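Local coordinates for type III pantothenate kinase (Campylobacter jejuni, PDB 2NRH), which probably phosphorylates pantothenate with ATP, the first step of coenzyme A biosynthesis, working as a homodimer that needs a monovalent cation, at residues B[155-159]-B[180-185]. The protein carries 2 engineered substitutions. Residues are numbered along the deposited sequence; the frame is centred on the assembly and turned at random.
Sequences FKGIY and FLANYF
Phe155 and Phe180 meet as a T-shaped pair, one of several aromatic contacts by which helix 146-165 packs on helix 178-182 and the turn that follows it in the second domain of this ASKHA-fold kinase. Phe180 points its edge at the face of Phe155, with CZ 3.7 Å above the plane, over the ring centre, and the two planes at 69°. At the other end, the Tyr159 and Phe185 rings are turned only 15° from each other but strongly displaced; the closest atoms, Tyr159 CD1 and Phe185 CZ, are 3.4 Å apart. Tyr184 fills the ground between: its CB rests against Tyr159 CD1, while its OH ends 3.5 Å from Phe155 CB. Ile158 CG2 touches both methyls of Leu181, CD1 and CD2, at 4.0 Å. Tyr159 reaches the turn because its ring stands opposite the backbone N (chi1 174°), and its hydroxyl hydrogen-bonds to Lys163. A type I turn from Ala182 to Phe185 carries Tyr184 and Phe185, closed by Phe185 N bonding to Ala182 O. Leu181 and Phe185 also pack on Phe173 of strand 171-174. The edge of the Tyr159 ring also meets main chain: CE1 lies 3.4 Å from Tyr184 O, near the ring plane.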
ATOM      1  N   PHE B 155      -3.714   7.168   2.667  1.00 53.55           N
ATOM      2  CA  PHE B 155      -4.323   8.106   1.748  1.00 55.61           C
ATOM      3  C   PHE B 155      -3.309   9.067   1.122  1.00 56.25           C
ATOM      4  O   PHE B 155      -3.440   9.452  -0.050  1.00 57.30           O
ATOM      5  CB  PHE B 155      -5.480   8.880   2.373  1.00 56.13           C
ATOM      6  CG  PHE B 155      -6.609   8.022   2.863  1.00 58.47           C
ATOM      7  CD1 PHE B 155      -6.886   6.793   2.282  1.00 59.66           C
ATOM      8  CD2 PHE B 155      -7.417   8.470   3.921  1.00 61.25           C
ATOM      9  CE1 PHE B 155      -7.939   5.992   2.758  1.00 64.17           C
ATOM     10  CE2 PHE B 155      -8.473   7.690   4.410  1.00 63.10           C
ATOM     11  CZ  PHE B 155      -8.743   6.439   3.820  1.00 62.92           C
ATOM     12  N   LYS B 156      -2.301   9.459   1.892  1.00 56.94           N
ATOM     13  CA  LYS B 156      -1.298  10.368   1.352  1.00 57.19           C
ATOM     14  C   LYS B 156      -0.348   9.725   0.386  1.00 55.88           C
ATOM     15  O   LYS B 156       0.110  10.408  -0.546  1.00 56.79           O
ATOM     16  CB  LYS B 156      -0.499  11.109   2.431  1.00 57.27           C
ATOM     17  CG  LYS B 156      -0.321  12.578   1.982  1.00 60.18           C
ATOM     18  CD  LYS B 156       0.939  13.239   2.405  1.00 60.91           C
ATOM     19  CE  LYS B 156       0.836  14.703   2.014  1.00 64.24           C
ATOM     20  NZ  LYS B 156       1.917  15.515   2.711  1.00 68.03           N
ATOM     21  N   GLY B 157      -0.027   8.449   0.632  1.00 54.88           N
ATOM     22  CA  GLY B 157       0.721   7.625  -0.290  1.00 53.83           C
ATOM     23  C   GLY B 157       0.087   7.561  -1.674  1.00 54.20           C
ATOM     24  O   GLY B 157       0.784   7.700  -2.677  1.00 54.86           O
ATOM     25  N   ILE B 158      -1.224   7.343  -1.726  1.00 53.61           N
ATOM     26  CA  ILE B 158      -1.997   7.377  -2.980  1.00 53.65           C
ATOM     27  C   ILE B 158      -2.076   8.787  -3.560  1.00 54.20           C
ATOM     28  O   ILE B 158      -1.963   8.951  -4.760  1.00 54.26           O
ATOM     29  CB  ILE B 158      -3.487   6.850  -2.798  1.00 53.00           C
ATOM     30  CG1 ILE B 158      -3.532   5.408  -2.312  1.00 52.04           C
ATOM     31  CG2 ILE B 158      -4.231   6.860  -4.070  1.00 52.10           C
ATOM     32  CD1 ILE B 158      -4.844   5.082  -1.704  1.00 48.84           C
ATOM     33  N   TYR B 159      -2.340   9.791  -2.721  1.00 54.83           N
ATOM     34  CA  TYR B 159      -2.353  11.170  -3.175  1.00 55.75           C
ATOM     35  C   TYR B 159      -1.028  11.562  -3.856  1.00 55.32           C
ATOM     36  O   TYR B 159      -1.034  12.108  -4.926  1.00 55.27           O
ATOM     37  CB  TYR B 159      -2.692  12.157  -2.028  1.00 57.56           C
ATOM     38  CG  TYR B 159      -2.561  13.606  -2.471  1.00 59.78           C
ATOM     39  CD1 TYR B 159      -3.625  14.260  -3.107  1.00 62.45           C
ATOM     40  CD2 TYR B 159      -1.351  14.309  -2.320  1.00 62.35           C
ATOM     41  CE1 TYR B 159      -3.505  15.596  -3.551  1.00 60.59           C
ATOM     42  CE2 TYR B 159      -1.215  15.633  -2.784  1.00 61.24           C
ATOM     43  CZ  TYR B 159      -2.301  16.265  -3.388  1.00 61.22           C
ATOM     44  OH  TYR B 159      -2.195  17.587  -3.806  1.00 62.06           O
ATOM     45  N   PHE B 180     -14.043   9.528  -3.678  1.00 56.44           N
ATOM     46  CA  PHE B 180     -13.223   9.837  -2.540  1.00 56.89           C
ATOM     47  C   PHE B 180     -11.802  10.310  -2.913  1.00 57.18           C
ATOM     48  O   PHE B 180     -11.318  11.366  -2.443  1.00 57.35           O
ATOM     49  CB  PHE B 180     -13.189   8.640  -1.633  1.00 56.50           C
ATOM     50  CG  PHE B 180     -12.186   8.759  -0.568  1.00 59.20           C
ATOM     51  CD1 PHE B 180     -12.358   9.680   0.463  1.00 61.56           C
ATOM     52  CD2 PHE B 180     -11.056   7.970  -0.579  1.00 56.62           C
ATOM     53  CE1 PHE B 180     -11.416   9.785   1.442  1.00 58.87           C
ATOM     54  CE2 PHE B 180     -10.135   8.115   0.378  1.00 56.85           C
ATOM     55  CZ  PHE B 180     -10.316   9.005   1.390  1.00 55.58           C
ATOM     56  N   LEU B 181     -11.137   9.564  -3.790  1.00 57.53           N
ATOM     57  CA  LEU B 181      -9.784   9.959  -4.223  1.00 57.61           C
ATOM     58  C   LEU B 181      -9.798  11.214  -5.112  1.00 57.53           C
ATOM     59  O   LEU B 181      -8.944  12.075  -4.967  1.00 56.56           O
ATOM     60  CB  LEU B 181      -9.085   8.817  -4.930  1.00 57.62           C
ATOM     61  CG  LEU B 181      -8.769   7.604  -4.036  1.00 57.71           C
ATOM     62  CD1 LEU B 181      -8.130   6.583  -4.938  1.00 57.34           C
ATOM     63  CD2 LEU B 181      -7.839   7.972  -2.831  1.00 54.10           C
ATOM     64  N   ALA B 182     -10.798  11.319  -5.992  1.00 57.86           N
ATOM     65  CA  ALA B 182     -10.944  12.476  -6.870  1.00 58.76           C
ATOM     66  C   ALA B 182     -10.984  13.818  -6.064  1.00 60.35           C
ATOM     67  O   ALA B 182     -10.257  14.776  -6.383  1.00 61.08           O
ATOM     68  CB  ALA B 182     -12.167  12.305  -7.704  1.00 57.46           C
ATOM     69  N   ASN B 183     -11.785  13.841  -4.989  1.00 62.08           N
ATOM     70  CA  ASN B 183     -11.951  15.000  -4.117  1.00 62.38           C
ATOM     71  C   ASN B 183     -10.661  15.593  -3.609  1.00 62.86           C
ATOM     72  O   ASN B 183     -10.646  16.755  -3.272  1.00 64.28           O
ATOM     73  CB  ASN B 183     -12.944  14.734  -2.990  1.00 62.10           C
ATOM     74  CG  ASN B 183     -14.317  14.412  -3.513  1.00 64.73           C
ATOM     75  OD1 ASN B 183     -14.589  14.665  -4.673  1.00 69.57           O
ATOM     76  ND2 ASN B 183     -15.178  13.801  -2.693  1.00 65.80           N
ATOM     77  N   TYR B 184      -9.554  14.873  -3.610  1.00 63.28           N
ATOM     78  CA  TYR B 184      -8.291  15.525  -3.224  1.00 64.37           C
ATOM     79  C   TYR B 184      -7.659  16.365  -4.352  1.00 65.47           C
ATOM     80  O   TYR B 184      -6.549  16.896  -4.191  1.00 65.55           O
ATOM     81  CB  TYR B 184      -7.243  14.502  -2.856  1.00 64.42           C
ATOM     82  CG  TYR B 184      -7.423  13.748  -1.566  1.00 65.62           C
ATOM     83  CD1 TYR B 184      -7.501  14.402  -0.330  1.00 63.09           C
ATOM     84  CD2 TYR B 184      -7.439  12.359  -1.578  1.00 65.93           C
ATOM     85  CE1 TYR B 184      -7.633  13.676   0.861  1.00 63.67           C
ATOM     86  CE2 TYR B 184      -7.557  11.624  -0.401  1.00 66.97           C
ATOM     87  CZ  TYR B 184      -7.648  12.284   0.814  1.00 66.17           C
ATOM     88  OH  TYR B 184      -7.788  11.511   1.932  1.00 65.12           O
ATOM     89  N   PHE B 185      -8.313  16.434  -5.510  1.00 66.00           N
ATOM     90  CA  PHE B 185      -7.671  17.030  -6.683  1.00 67.21           C
ATOM     91  C   PHE B 185      -8.590  18.013  -7.357  1.00 69.20           C
ATOM     92  O   PHE B 185      -9.802  17.794  -7.452  1.00 69.08           O
ATOM     93  CB  PHE B 185      -7.260  15.943  -7.714  1.00 66.18           C
ATOM     94  CG  PHE B 185      -6.136  15.011  -7.244  1.00 60.81           C
ATOM     95  CD1 PHE B 185      -4.812  15.389  -7.348  1.00 58.89           C
ATOM     96  CD2 PHE B 185      -6.422  13.760  -6.744  1.00 56.97           C
ATOM     97  CE1 PHE B 185      -3.796  14.553  -6.902  1.00 59.27           C
ATOM     98  CE2 PHE B 185      -5.415  12.911  -6.307  1.00 57.85           C
ATOM     99  CZ  PHE B 185      -4.103  13.304  -6.380  1.00 58.07           C
TER